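Local coordinates for protein DNA alpha-glucosyltransferase (Enterobacteria phage T4, PDB 1XV5) that belongs to the GT-B class of glycosyltransferases, with two Rossmann-like domains, and binds uridine-5'-diphosphate, at residues T18-E23 with Y113-S118; V137-S142 with K393-I398; Q214-H219 with T230-L235; P239-I244 with Y251-N256. One frame throughout, in Å; residues are numbered along the deposited sequence.

Contact 1: T18-E23 with Y113-S118; sequences TKFSLE and YQHDHS. With UDP (uridine-5'-diphosphate), chain C; EDO (1,2-ethanediol), chain D.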
# COMPACT_ATOMS: atom_id res chain seq x y z
N THR A 18 5.94 3.88 -2.82
CA THR A 18 6.12 4.44 -4.14
C THR A 18 4.75 4.84 -4.69
O THR A 18 4.58 5.94 -5.23
CB THR A 18 6.79 3.42 -5.08
OG1 THR A 18 8.17 3.29 -4.71
CG2 THR A 18 6.69 3.87 -6.54
N LYS A 19 3.77 3.95 -4.54
CA LYS A 19 2.42 4.22 -5.01
C LYS A 19 1.88 5.49 -4.35
O LYS A 19 1.33 6.37 -5.02
CB LYS A 19 1.51 3.03 -4.67
CG LYS A 19 0.06 3.22 -5.08
CD LYS A 19 -0.08 3.49 -6.57
CE LYS A 19 -1.55 3.49 -6.97
NZ LYS A 19 -1.74 3.88 -8.38
N PHE A 20 2.02 5.58 -3.03
CA PHE A 20 1.55 6.74 -2.30
C PHE A 20 2.23 8.00 -2.82
O PHE A 20 1.58 9.01 -3.09
CB PHE A 20 1.86 6.59 -0.81
CG PHE A 20 1.53 7.81 0.01
CD1 PHE A 20 0.23 8.04 0.44
CD2 PHE A 20 2.51 8.74 0.33
CE1 PHE A 20 -0.09 9.17 1.19
CE2 PHE A 20 2.21 9.88 1.08
CZ PHE A 20 0.91 10.10 1.51
N SER A 21 3.55 7.94 -2.97
CA SER A 21 4.31 9.09 -3.45
C SER A 21 3.84 9.57 -4.82
O SER A 21 3.79 10.77 -5.08
CB SER A 21 5.80 8.75 -3.49
OG SER A 21 6.29 8.52 -2.17
N LEU A 22 3.50 8.63 -5.70
CA LEU A 22 3.05 8.99 -7.04
C LEU A 22 1.64 9.58 -7.01
O LEU A 22 1.35 10.55 -7.71
CB LEU A 22 3.10 7.77 -7.96
CG LEU A 22 4.50 7.18 -8.17
CD1 LEU A 22 4.43 5.96 -9.08
CD2 LEU A 22 5.42 8.23 -8.76
N GLU A 23 0.77 9.00 -6.18
CA GLU A 23 -0.60 9.50 -6.06
C GLU A 23 -0.57 10.87 -5.39
O GLU A 23 -1.38 11.74 -5.71
CB GLU A 23 -1.44 8.52 -5.22
CG GLU A 23 -1.70 7.20 -5.92
CD GLU A 23 -2.70 7.33 -7.05
OE1 GLU A 23 -2.73 6.43 -7.92
OE2 GLU A 23 -3.48 8.31 -7.06
N TYR A 113 5.73 11.03 6.87
CA TYR A 113 4.70 10.01 6.84
C TYR A 113 5.33 8.66 7.18
O TYR A 113 6.32 8.26 6.55
CB TYR A 113 4.09 9.89 5.43
CG TYR A 113 3.05 10.92 5.06
CD1 TYR A 113 1.69 10.67 5.26
CD2 TYR A 113 3.41 12.13 4.46
CE1 TYR A 113 0.71 11.59 4.85
CE2 TYR A 113 2.45 13.05 4.04
CZ TYR A 113 1.11 12.77 4.24
OH TYR A 113 0.16 13.66 3.80
N GLN A 114 4.77 7.97 8.17
CA GLN A 114 5.27 6.65 8.52
C GLN A 114 4.29 5.70 7.84
O GLN A 114 3.15 5.56 8.27
CB GLN A 114 5.26 6.42 10.02
CG GLN A 114 5.72 5.01 10.36
CD GLN A 114 7.01 4.66 9.64
OE1 GLN A 114 8.07 5.25 9.90
NE2 GLN A 114 6.93 3.71 8.72
N HIS A 115 4.76 5.05 6.78
CA HIS A 115 3.94 4.15 5.99
C HIS A 115 3.95 2.69 6.40
O HIS A 115 3.15 1.89 5.87
CB HIS A 115 4.35 4.26 4.52
CG HIS A 115 4.06 5.60 3.92
ND1 HIS A 115 2.78 6.01 3.61
CD2 HIS A 115 4.87 6.64 3.61
CE1 HIS A 115 2.82 7.24 3.13
NE2 HIS A 115 4.08 7.65 3.13
N ASP A 116 4.82 2.32 7.32
CA ASP A 116 4.91 0.93 7.75
C ASP A 116 4.17 0.62 9.05
O ASP A 116 3.75 1.53 9.76
CB ASP A 116 6.38 0.51 7.81
CG ASP A 116 7.02 0.46 6.43
OD1 ASP A 116 8.27 0.48 6.34
OD2 ASP A 116 6.27 0.40 5.43
N HIS A 117 4.02 -0.66 9.35
CA HIS A 117 3.27 -1.09 10.53
C HIS A 117 4.06 -1.68 11.70
O HIS A 117 4.19 -1.05 12.75
CB HIS A 117 2.20 -2.09 10.09
CG HIS A 117 1.34 -1.59 8.97
ND1 HIS A 117 0.41 -0.59 9.13
CD2 HIS A 117 1.30 -1.94 7.66
CE1 HIS A 117 -0.17 -0.34 7.97
NE2 HIS A 117 0.35 -1.15 7.06
N SER A 118 4.54 -2.91 11.53
CA SER A 118 5.27 -3.61 12.58
C SER A 118 6.63 -3.04 12.94
O SER A 118 7.29 -2.41 12.11
CB SER A 118 5.44 -5.08 12.19
OG SER A 118 6.26 -5.76 13.12
N1 UDP C . 2.43 -3.59 -6.66
C2 UDP C . 2.87 -3.65 -7.96
N3 UDP C . 3.60 -4.77 -8.28
C4 UDP C . 3.91 -5.82 -7.44
C5 UDP C . 3.41 -5.69 -6.11
C6 UDP C . 2.71 -4.60 -5.77
O2 UDP C . 2.63 -2.77 -8.78
O4 UDP C . 4.57 -6.76 -7.87
C1' UDP C . 1.67 -2.40 -6.25
C2' UDP C . 0.26 -2.69 -5.74
O2' UDP C . -0.64 -2.87 -6.81
C3' UDP C . 0.02 -1.44 -4.92
C4' UDP C . 1.37 -1.24 -4.24
O4' UDP C . 2.34 -1.81 -5.16
O3' UDP C . -0.26 -0.34 -5.79
C5' UDP C . 1.51 -1.90 -2.88
O5' UDP C . 0.86 -1.11 -1.89
PA UDP C . -0.08 -1.73 -0.77
O1A UDP C . -0.55 -0.59 0.04
O2A UDP C . -1.08 -2.62 -1.41
O3A UDP C . 0.90 -2.69 0.14
PB UDP C . 2.48 -2.56 0.54
O1B UDP C . 2.61 -3.10 1.92
O2B UDP C . 3.28 -3.16 -0.55
O3B UDP C . 2.76 -1.00 0.58
C1 EDO D . 6.96 -1.66 2.39
O1 EDO D . 7.68 -0.68 3.17
C2 EDO D . 6.13 -0.99 1.29
O2 EDO D . 5.06 -0.20 1.83

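Contact 2: V137-S142 with K393-I398; sequences VIFSHS and KEQFDI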
# COMPACT_ATOMS: atom_id res chain seq x y z
N VAL A 137 5.24 18.10 10.93
CA VAL A 137 3.99 17.35 10.85
C VAL A 137 4.33 15.87 10.69
O VAL A 137 5.15 15.51 9.86
CB VAL A 137 3.15 17.79 9.62
CG1 VAL A 137 1.82 17.04 9.61
CG2 VAL A 137 2.91 19.29 9.65
N ILE A 138 3.68 15.03 11.50
CA ILE A 138 3.93 13.59 11.45
C ILE A 138 2.62 12.82 11.26
O ILE A 138 1.62 13.12 11.91
CB ILE A 138 4.58 13.10 12.76
CG1 ILE A 138 5.86 13.90 13.02
CG2 ILE A 138 4.88 11.61 12.67
CD1 ILE A 138 6.44 13.66 14.41
N PHE A 139 2.64 11.83 10.36
CA PHE A 139 1.47 11.00 10.08
C PHE A 139 1.78 9.51 10.25
O PHE A 139 2.90 9.07 9.98
CB PHE A 139 0.99 11.17 8.63
CG PHE A 139 0.34 12.49 8.32
CD1 PHE A 139 1.06 13.49 7.67
CD2 PHE A 139 -1.00 12.70 8.60
CE1 PHE A 139 0.44 14.68 7.30
CE2 PHE A 139 -1.63 13.89 8.23
CZ PHE A 139 -0.91 14.88 7.57
N SER A 140 0.78 8.75 10.68
CA SER A 140 0.92 7.30 10.84
C SER A 140 -0.43 6.65 10.51
O SER A 140 -1.46 7.32 10.50
CB SER A 140 1.33 6.92 12.26
OG SER A 140 0.24 6.98 13.15
N HIS A 141 -0.41 5.35 10.25
CA HIS A 141 -1.63 4.62 9.91
C HIS A 141 -2.54 4.32 11.10
O HIS A 141 -3.72 4.01 10.92
CB HIS A 141 -1.29 3.29 9.23
CG HIS A 141 -0.86 3.41 7.81
ND1 HIS A 141 -1.69 3.86 6.81
CD2 HIS A 141 0.32 3.11 7.20
CE1 HIS A 141 -1.05 3.83 5.65
NE2 HIS A 141 0.17 3.38 5.86
N SER A 142 -2.01 4.40 12.32
CA SER A 142 -2.82 4.08 13.49
C SER A 142 -2.34 4.71 14.79
O SER A 142 -1.14 4.76 15.07
CB SER A 142 -2.89 2.56 13.66
OG SER A 142 -3.59 2.21 14.84
N LYS A 393 -6.95 15.98 0.71
CA LYS A 393 -7.45 17.29 1.12
C LYS A 393 -7.38 17.34 2.65
O LYS A 393 -6.93 18.34 3.23
CB LYS A 393 -8.90 17.49 0.66
CG LYS A 393 -9.60 18.67 1.33
CD LYS A 393 -8.90 19.98 1.04
CE LYS A 393 -9.48 21.13 1.85
NZ LYS A 393 -10.94 21.27 1.67
N GLU A 394 -7.81 16.26 3.29
CA GLU A 394 -7.78 16.17 4.74
C GLU A 394 -6.34 16.36 5.23
O GLU A 394 -6.08 17.10 6.17
CB GLU A 394 -8.29 14.80 5.21
CG GLU A 394 -8.33 14.64 6.73
CD GLU A 394 -8.66 13.21 7.16
OE1 GLU A 394 -9.66 12.65 6.67
OE2 GLU A 394 -7.92 12.66 8.00
N GLN A 395 -5.40 15.68 4.57
CA GLN A 395 -3.99 15.76 4.95
C GLN A 395 -3.43 17.15 4.68
O GLN A 395 -2.65 17.67 5.47
CB GLN A 395 -3.19 14.68 4.21
CG GLN A 395 -3.71 13.28 4.51
CD GLN A 395 -3.16 12.20 3.60
OE1 GLN A 395 -3.79 11.16 3.40
NE2 GLN A 395 -1.98 12.44 3.04
N PHE A 396 -3.82 17.74 3.56
CA PHE A 396 -3.34 19.07 3.20
C PHE A 396 -3.77 20.09 4.25
O PHE A 396 -2.99 20.97 4.63
CB PHE A 396 -3.89 19.47 1.82
CG PHE A 396 -3.44 20.83 1.37
CD1 PHE A 396 -4.16 21.97 1.71
CD2 PHE A 396 -2.29 20.98 0.60
CE1 PHE A 396 -3.74 23.23 1.31
CE2 PHE A 396 -1.86 22.24 0.19
CZ PHE A 396 -2.59 23.37 0.54
N ASP A 397 -5.00 19.96 4.73
CA ASP A 397 -5.50 20.88 5.75
C ASP A 397 -4.72 20.75 7.05
O ASP A 397 -4.47 21.75 7.73
CB ASP A 397 -6.99 20.63 5.99
CG ASP A 397 -7.85 21.12 4.84
OD1 ASP A 397 -9.06 20.80 4.81
OD2 ASP A 397 -7.32 21.84 3.97
N ILE A 398 -4.33 19.53 7.39
CA ILE A 398 -3.56 19.28 8.60
C ILE A 398 -2.14 19.81 8.44
O ILE A 398 -1.56 20.37 9.37
CB ILE A 398 -3.50 17.76 8.90
CG1 ILE A 398 -4.88 17.25 9.31
CG2 ILE A 398 -2.47 17.49 10.00
CD1 ILE A 398 -4.96 15.74 9.48

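Contact 3: Q214-H219 with T230-L235; sequences QMFDFH and TVMEGL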
# COMPACT_ATOMS: atom_id res chain seq x y z
N GLN A 214 -3.93 -18.27 3.07
CA GLN A 214 -5.38 -18.41 3.10
C GLN A 214 -5.95 -18.54 1.69
O GLN A 214 -6.98 -19.19 1.48
CB GLN A 214 -6.00 -17.23 3.84
CG GLN A 214 -5.82 -17.31 5.37
CD GLN A 214 -4.37 -17.17 5.83
OE1 GLN A 214 -3.96 -17.80 6.81
NE2 GLN A 214 -3.59 -16.35 5.14
N MET A 215 -5.27 -17.95 0.71
CA MET A 215 -5.71 -18.05 -0.67
C MET A 215 -5.45 -19.47 -1.18
O MET A 215 -6.30 -20.08 -1.84
CB MET A 215 -4.97 -17.04 -1.55
CG MET A 215 -5.56 -16.87 -2.95
SD MET A 215 -7.22 -16.15 -2.92
CE MET A 215 -7.83 -16.64 -4.53
N PHE A 216 -4.27 -20.01 -0.86
CA PHE A 216 -3.93 -21.37 -1.26
C PHE A 216 -4.96 -22.33 -0.67
O PHE A 216 -5.42 -23.27 -1.32
CB PHE A 216 -2.55 -21.77 -0.74
CG PHE A 216 -1.40 -21.20 -1.53
CD1 PHE A 216 -1.27 -21.47 -2.89
CD2 PHE A 216 -0.42 -20.44 -0.90
CE1 PHE A 216 -0.18 -20.98 -3.61
CE2 PHE A 216 0.67 -19.95 -1.61
CZ PHE A 216 0.79 -20.22 -2.97
N ASP A 217 -5.32 -22.08 0.59
CA ASP A 217 -6.27 -22.91 1.32
C ASP A 217 -7.65 -22.84 0.66
O ASP A 217 -8.30 -23.86 0.44
CB ASP A 217 -6.37 -22.43 2.77
CG ASP A 217 -7.06 -23.44 3.68
OD1 ASP A 217 -7.76 -23.02 4.62
OD2 ASP A 217 -6.88 -24.66 3.47
N PHE A 218 -8.08 -21.62 0.33
CA PHE A 218 -9.39 -21.44 -0.30
C PHE A 218 -9.43 -22.10 -1.68
O PHE A 218 -10.45 -22.64 -2.08
CB PHE A 218 -9.70 -19.94 -0.43
CG PHE A 218 -11.14 -19.65 -0.80
CD1 PHE A 218 -12.19 -20.15 -0.02
CD2 PHE A 218 -11.44 -18.86 -1.90
CE1 PHE A 218 -13.51 -19.85 -0.34
CE2 PHE A 218 -12.76 -18.56 -2.22
CZ PHE A 218 -13.80 -19.05 -1.44
N HIS A 219 -8.32 -22.06 -2.40
CA HIS A 219 -8.28 -22.68 -3.72
C HIS A 219 -8.42 -24.19 -3.57
O HIS A 219 -9.20 -24.83 -4.26
CB HIS A 219 -6.96 -22.38 -4.43
CG HIS A 219 -6.90 -22.92 -5.82
ND1 HIS A 219 -5.88 -23.74 -6.27
CD2 HIS A 219 -7.75 -22.77 -6.87
CE1 HIS A 219 -6.10 -24.06 -7.53
NE2 HIS A 219 -7.23 -23.49 -7.92
N THR A 230 -7.24 -20.09 -9.97
CA THR A 230 -6.65 -19.12 -9.06
C THR A 230 -5.29 -18.65 -9.55
O THR A 230 -4.44 -19.45 -9.95
CB THR A 230 -6.48 -19.71 -7.65
OG1 THR A 230 -7.78 -19.91 -7.07
CG2 THR A 230 -5.68 -18.76 -6.76
N VAL A 231 -5.11 -17.34 -9.52
CA VAL A 231 -3.87 -16.70 -9.91
C VAL A 231 -3.49 -15.81 -8.74
O VAL A 231 -4.34 -15.17 -8.12
CB VAL A 231 -4.05 -15.81 -11.17
CG1 VAL A 231 -2.76 -15.05 -11.45
CG2 VAL A 231 -4.44 -16.67 -12.36
N MET A 232 -2.20 -15.77 -8.43
CA MET A 232 -1.70 -14.95 -7.34
C MET A 232 -0.52 -14.17 -7.89
O MET A 232 0.49 -14.74 -8.29
CB MET A 232 -1.29 -15.85 -6.16
CG MET A 232 -2.46 -16.70 -5.65
SD MET A 232 -2.02 -17.89 -4.37
CE MET A 232 -1.64 -16.81 -3.07
N GLU A 233 -0.66 -12.85 -7.91
CA GLU A 233 0.37 -11.98 -8.46
C GLU A 233 1.17 -11.21 -7.43
O GLU A 233 0.62 -10.70 -6.46
CB GLU A 233 -0.26 -10.97 -9.43
CG GLU A 233 -0.93 -11.57 -10.66
CD GLU A 233 -1.33 -10.51 -11.68
OE1 GLU A 233 -0.62 -9.50 -11.79
OE2 GLU A 233 -2.35 -10.70 -12.38
N GLY A 234 2.48 -11.12 -7.65
CA GLY A 234 3.34 -10.36 -6.76
C GLY A 234 4.17 -11.12 -5.74
O GLY A 234 4.92 -10.50 -4.99
N LEU A 235 4.06 -12.44 -5.71
CA LEU A 235 4.82 -13.23 -4.74
C LEU A 235 6.27 -13.44 -5.15
O LEU A 235 6.58 -14.34 -5.93
CB LEU A 235 4.14 -14.59 -4.53
CG LEU A 235 2.74 -14.59 -3.91
CD1 LEU A 235 2.26 -16.03 -3.77
CD2 LEU A 235 2.76 -13.90 -2.55

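Contact 4: P239-I244 with Y251-N256; sequences PAFIAI and YEYYGN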
# COMPACT_ATOMS: atom_id res chain seq x y z
N PRO A 239 13.03 -16.29 1.60
CA PRO A 239 12.88 -17.38 2.56
C PRO A 239 11.41 -17.65 2.86
O PRO A 239 11.00 -18.80 3.01
CB PRO A 239 13.66 -16.87 3.77
CG PRO A 239 14.81 -16.15 3.12
CD PRO A 239 14.11 -15.37 2.01
N ALA A 240 10.61 -16.60 2.95
CA ALA A 240 9.19 -16.78 3.23
C ALA A 240 8.52 -17.57 2.11
O ALA A 240 7.67 -18.43 2.36
CB ALA A 240 8.51 -15.42 3.39
N PHE A 241 8.91 -17.30 0.87
CA PHE A 241 8.32 -18.02 -0.25
C PHE A 241 8.73 -19.49 -0.21
O PHE A 241 7.94 -20.37 -0.52
CB PHE A 241 8.74 -17.41 -1.59
CG PHE A 241 7.98 -17.98 -2.75
CD1 PHE A 241 6.73 -17.47 -3.09
CD2 PHE A 241 8.47 -19.08 -3.44
CE1 PHE A 241 5.96 -18.07 -4.10
CE2 PHE A 241 7.72 -19.68 -4.45
CZ PHE A 241 6.46 -19.18 -4.78
N ILE A 242 9.98 -19.74 0.15
CA ILE A 242 10.49 -21.11 0.21
C ILE A 242 9.66 -21.98 1.15
O ILE A 242 9.53 -23.19 0.94
CB ILE A 242 11.98 -21.12 0.65
CG1 ILE A 242 12.83 -20.47 -0.45
CG2 ILE A 242 12.45 -22.55 0.91
CD1 ILE A 242 14.26 -20.19 -0.05
N ALA A 243 9.09 -21.36 2.17
CA ALA A 243 8.28 -22.09 3.14
C ALA A 243 7.06 -22.75 2.50
O ALA A 243 6.58 -23.77 2.98
CB ALA A 243 7.83 -21.14 4.25
N ILE A 244 6.57 -22.16 1.42
CA ILE A 244 5.40 -22.70 0.72
C ILE A 244 5.67 -24.11 0.19
O ILE A 244 4.88 -25.03 0.43
CB ILE A 244 4.99 -21.79 -0.44
CG1 ILE A 244 4.62 -20.40 0.10
CG2 ILE A 244 3.81 -22.40 -1.19
CD1 ILE A 244 4.43 -19.34 -0.98
N TYR A 251 1.80 -25.43 -6.62
CA TYR A 251 1.72 -24.17 -7.33
C TYR A 251 2.64 -24.20 -8.55
O TYR A 251 3.54 -25.04 -8.64
CB TYR A 251 2.13 -23.00 -6.43
CG TYR A 251 3.59 -23.00 -6.02
CD1 TYR A 251 4.58 -22.53 -6.88
CD2 TYR A 251 3.98 -23.50 -4.78
CE1 TYR A 251 5.93 -22.57 -6.52
CE2 TYR A 251 5.32 -23.54 -4.41
CZ TYR A 251 6.29 -23.08 -5.28
OH TYR A 251 7.62 -23.14 -4.91
N GLU A 252 2.40 -23.29 -9.47
CA GLU A 252 3.22 -23.16 -10.67
C GLU A 252 3.60 -21.69 -10.67
O GLU A 252 2.75 -20.80 -10.57
CB GLU A 252 2.43 -23.60 -11.90
CG GLU A 252 2.44 -25.13 -12.02
CD GLU A 252 1.44 -25.71 -13.01
OE1 GLU A 252 1.49 -26.94 -13.22
OE2 GLU A 252 0.61 -24.96 -13.56
N TYR A 253 4.91 -21.44 -10.74
CA TYR A 253 5.48 -20.10 -10.67
C TYR A 253 5.94 -19.57 -12.01
O TYR A 253 6.59 -20.28 -12.78
CB TYR A 253 6.66 -20.16 -9.70
CG TYR A 253 7.12 -18.83 -9.15
CD1 TYR A 253 6.44 -18.22 -8.10
CD2 TYR A 253 8.27 -18.22 -9.64
CE1 TYR A 253 6.91 -17.04 -7.54
CE2 TYR A 253 8.74 -17.04 -9.09
CZ TYR A 253 8.06 -16.46 -8.04
OH TYR A 253 8.54 -15.30 -7.48
N TYR A 254 5.64 -18.30 -12.28
CA TYR A 254 6.02 -17.68 -13.55
C TYR A 254 6.50 -16.25 -13.41
O TYR A 254 6.14 -15.54 -12.48
CB TYR A 254 4.84 -17.64 -14.52
CG TYR A 254 4.07 -18.92 -14.67
CD1 TYR A 254 3.14 -19.31 -13.70
CD2 TYR A 254 4.26 -19.74 -15.78
CE1 TYR A 254 2.43 -20.49 -13.84
CE2 TYR A 254 3.54 -20.92 -15.93
CZ TYR A 254 2.63 -21.29 -14.95
OH TYR A 254 1.91 -22.46 -15.10
N GLY A 255 7.33 -15.84 -14.38
CA GLY A 255 7.81 -14.47 -14.44
C GLY A 255 6.97 -13.87 -15.55
O GLY A 255 6.23 -14.60 -16.22
N ASN A 256 7.07 -12.57 -15.78
CA ASN A 256 6.28 -11.93 -16.83
C ASN A 256 6.55 -12.45 -18.24
O ASN A 256 5.65 -12.49 -19.08
CB ASN A 256 6.47 -10.41 -16.79
CG ASN A 256 5.63 -9.75 -15.72
OD1 ASN A 256 4.41 -9.63 -15.85
ND2 ASN A 256 6.27 -9.32 -14.64
O HOH W 1 8.43 -22.37 -2.28

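Contact 1: T18-E23 with Y113-S118
Phe20 of the helix carries this contact, meeting Tyr113 and His115 at the end of the strand and in the turn that follows. The three rings form a buried aromatic cluster. Phe20 and Tyr113 make an edge-to-face pair, with centroids 4.9 Å apart and planes at 57°. The CZ corner of Phe20 leads, coming over one face of Tyr113 to 3.7 Å from its CE1. The Phe20 side chain leaves the helix with CG anti to the backbone N (chi1 175°), which carries the ring out to the strand. His115 lies over a face of Phe20 at an oblique tilt, with ring centroids 4.4 Å apart. Its closest carbon approach to Phe20 is too short to be trusted in detail.

On the helix, Lys19 lines the ligand pocket. Its CG packs 3.6 Å from O3' of uridine-5'-diphosphate. Lys19 NZ reaches along the helix to Glu23 OE1, 2.8 Å away, a salt bridge across one turn, while Glu23 OE2 takes the backbone N of Asp180.

His115 ND1 bonds a glycerol, probably a crystallisation component. The bond from NE2 to Asn82 OD1 probably helps to fix the rotation of the imidazole. The join itself is therefore aromatic and dispersive, and the polar ends pair outside the two segments, Tyr113 OH with Gln395 and His115 NE2 with Asn82.

Contact 2: V137-S142 with K393-I398
Strand 137-140, with Val137 and Phe139, runs roughly antiparallel to helical segment 393-398, which offers Gln395 and Ile398; the axes come within 10.5 Å, with 149° between their directions. Val137 and Phe139 both point toward the helix. Ile398 CG2 meets both of them, 4.3 Å from Val137 CG1 and 3.9 Å from Phe139 CZ. The other branch of Ile398 also reaches the ring, with CD1 4.0 Å from Phe139 CE2. The isoleucine approaches the ring obliquely. Ile398 holds CG1 anti to its carbonyl carbon (chi1 -69°), which leaves CG2 anti to the backbone N and facing the strand.

Helix 388-399 is the last of the chain. In GT-B enzymes the C-terminal helix characteristically crosses back to pack against the N-terminal Rossmann-like domain, and this contact is part of that return.

One turn earlier, Gln395 takes up the rim of the ring. Its backbone O lies near the ring plane at the edge, 3.9 Å from Phe139 CZ, and its CB is 4.1 Å from the same atom. The Phe139 ring also stacks on Tyr113 of the neighbouring strand. Ile398 touches Tyr173 of strand 172-174 as well, and Glu394 makes a salt bridge with Arg304.

Contact 3: Q214-H219 with T230-L235
The thioether of Met232 lies flat over one face of the Phe216 ring, a Met-aromatic contact. SD is 3.9 Å from the Phe216 ring centroid and 21° off its normal. The terminal methyl follows over the same ring, with Met232 CE 4.2 Å from the Phe216 centroid, so sulfur and CH-pi contacts act together. A bend at chi3 (68°) folds this methyl back toward the helix. There CE also packs 3.7 Å from Met215 CB, and the two methionine chains lie alongside, running in opposite senses.

Met215 and Thr230 meet tip to tip, with Met215 CE 3.8 Å from Thr230 CG2. At the end of the contact Thr230 CB sits over a face of the His219 imidazole, 3.8 Å from the His219 ring centroid. The modelled approach of Thr230 OG1 to that ring is too close to be relied on.

The two segments belong to the helix and second strand of the beta-alpha-beta unit 199-203, 212-223, 229-233, and run nearly antiparallel. Just past the strand, Gly234 touches uridine-5'-diphosphate.

Sulfur, methyl groups and ring faces make up this interface, so its cohesion is probably dispersive and hydrophobic. Thr230 OG1 is buried with no partner in the model, probably at a small cost.

Contact 4: P239-I244 with Y251-N256
Phe241, Tyr251 and Tyr253 form an aromatic cluster inside a beta-alpha-beta crossover, between helix 239-246 and the strand it leads to. Phe241 turns its edge to the face of Tyr251 in an offset edge-to-face pair, with centroids 5.3 Å apart and planes at 76°. Its CE2 comes 3.8 Å from Tyr251 CZ. The same ring meets Tyr253 at a tilt of 58°, too oblique for a stack. Here Phe241 CZ is 3.5 Å from Tyr253 CD1. Phe241 CZ thus meets two tyrosines that lie two residues apart on the strand.

Tyr251 holds CG between its backbone N and carbonyl carbon (chi1 67°), a crowded position that carries the ring toward the helix. Ile244 adds an aliphatic contact, its CG2 3.7 Å from Tyr251 CE2.

One water joins the segments. It donates to the backbone O of Phe241 at 2.7 Å and pairs with Tyr251 OH at 2.9 Å. The tyrosine hydroxyl is thereby tied to the helix backbone. Tyr253 OH bonds instead to the backbone O of Leu235.

Strand 251-254 is the outermost of its sheet on this side and pairs with strand 270-273. Tyr251 and Tyr253 both touch Ile272 of that neighbour. Ile244 also touches Phe212, Tyr213 and Phe216 of helix 212-223.

From the N terminus, contact 1 closes first, bringing helix 17-30 to strand 109-114 in the N-terminal domain. Contact 2 opens after it, at the next strand of the same sheet, and closes only at helix 388-399. Its long loop encloses contacts 3 and 4, which follow in series in the C-terminal domain. No contacts cross. Contacts 1 and 2 touch through neighbouring strands 109-114 and 137-140. Contacts 3 and 4 touch as well, their centres 11 Å apart, and join successive helices to one sheet. Contacts 2 and 3 lie on opposite sides of the chain's centre, their centres about 34 Å apart.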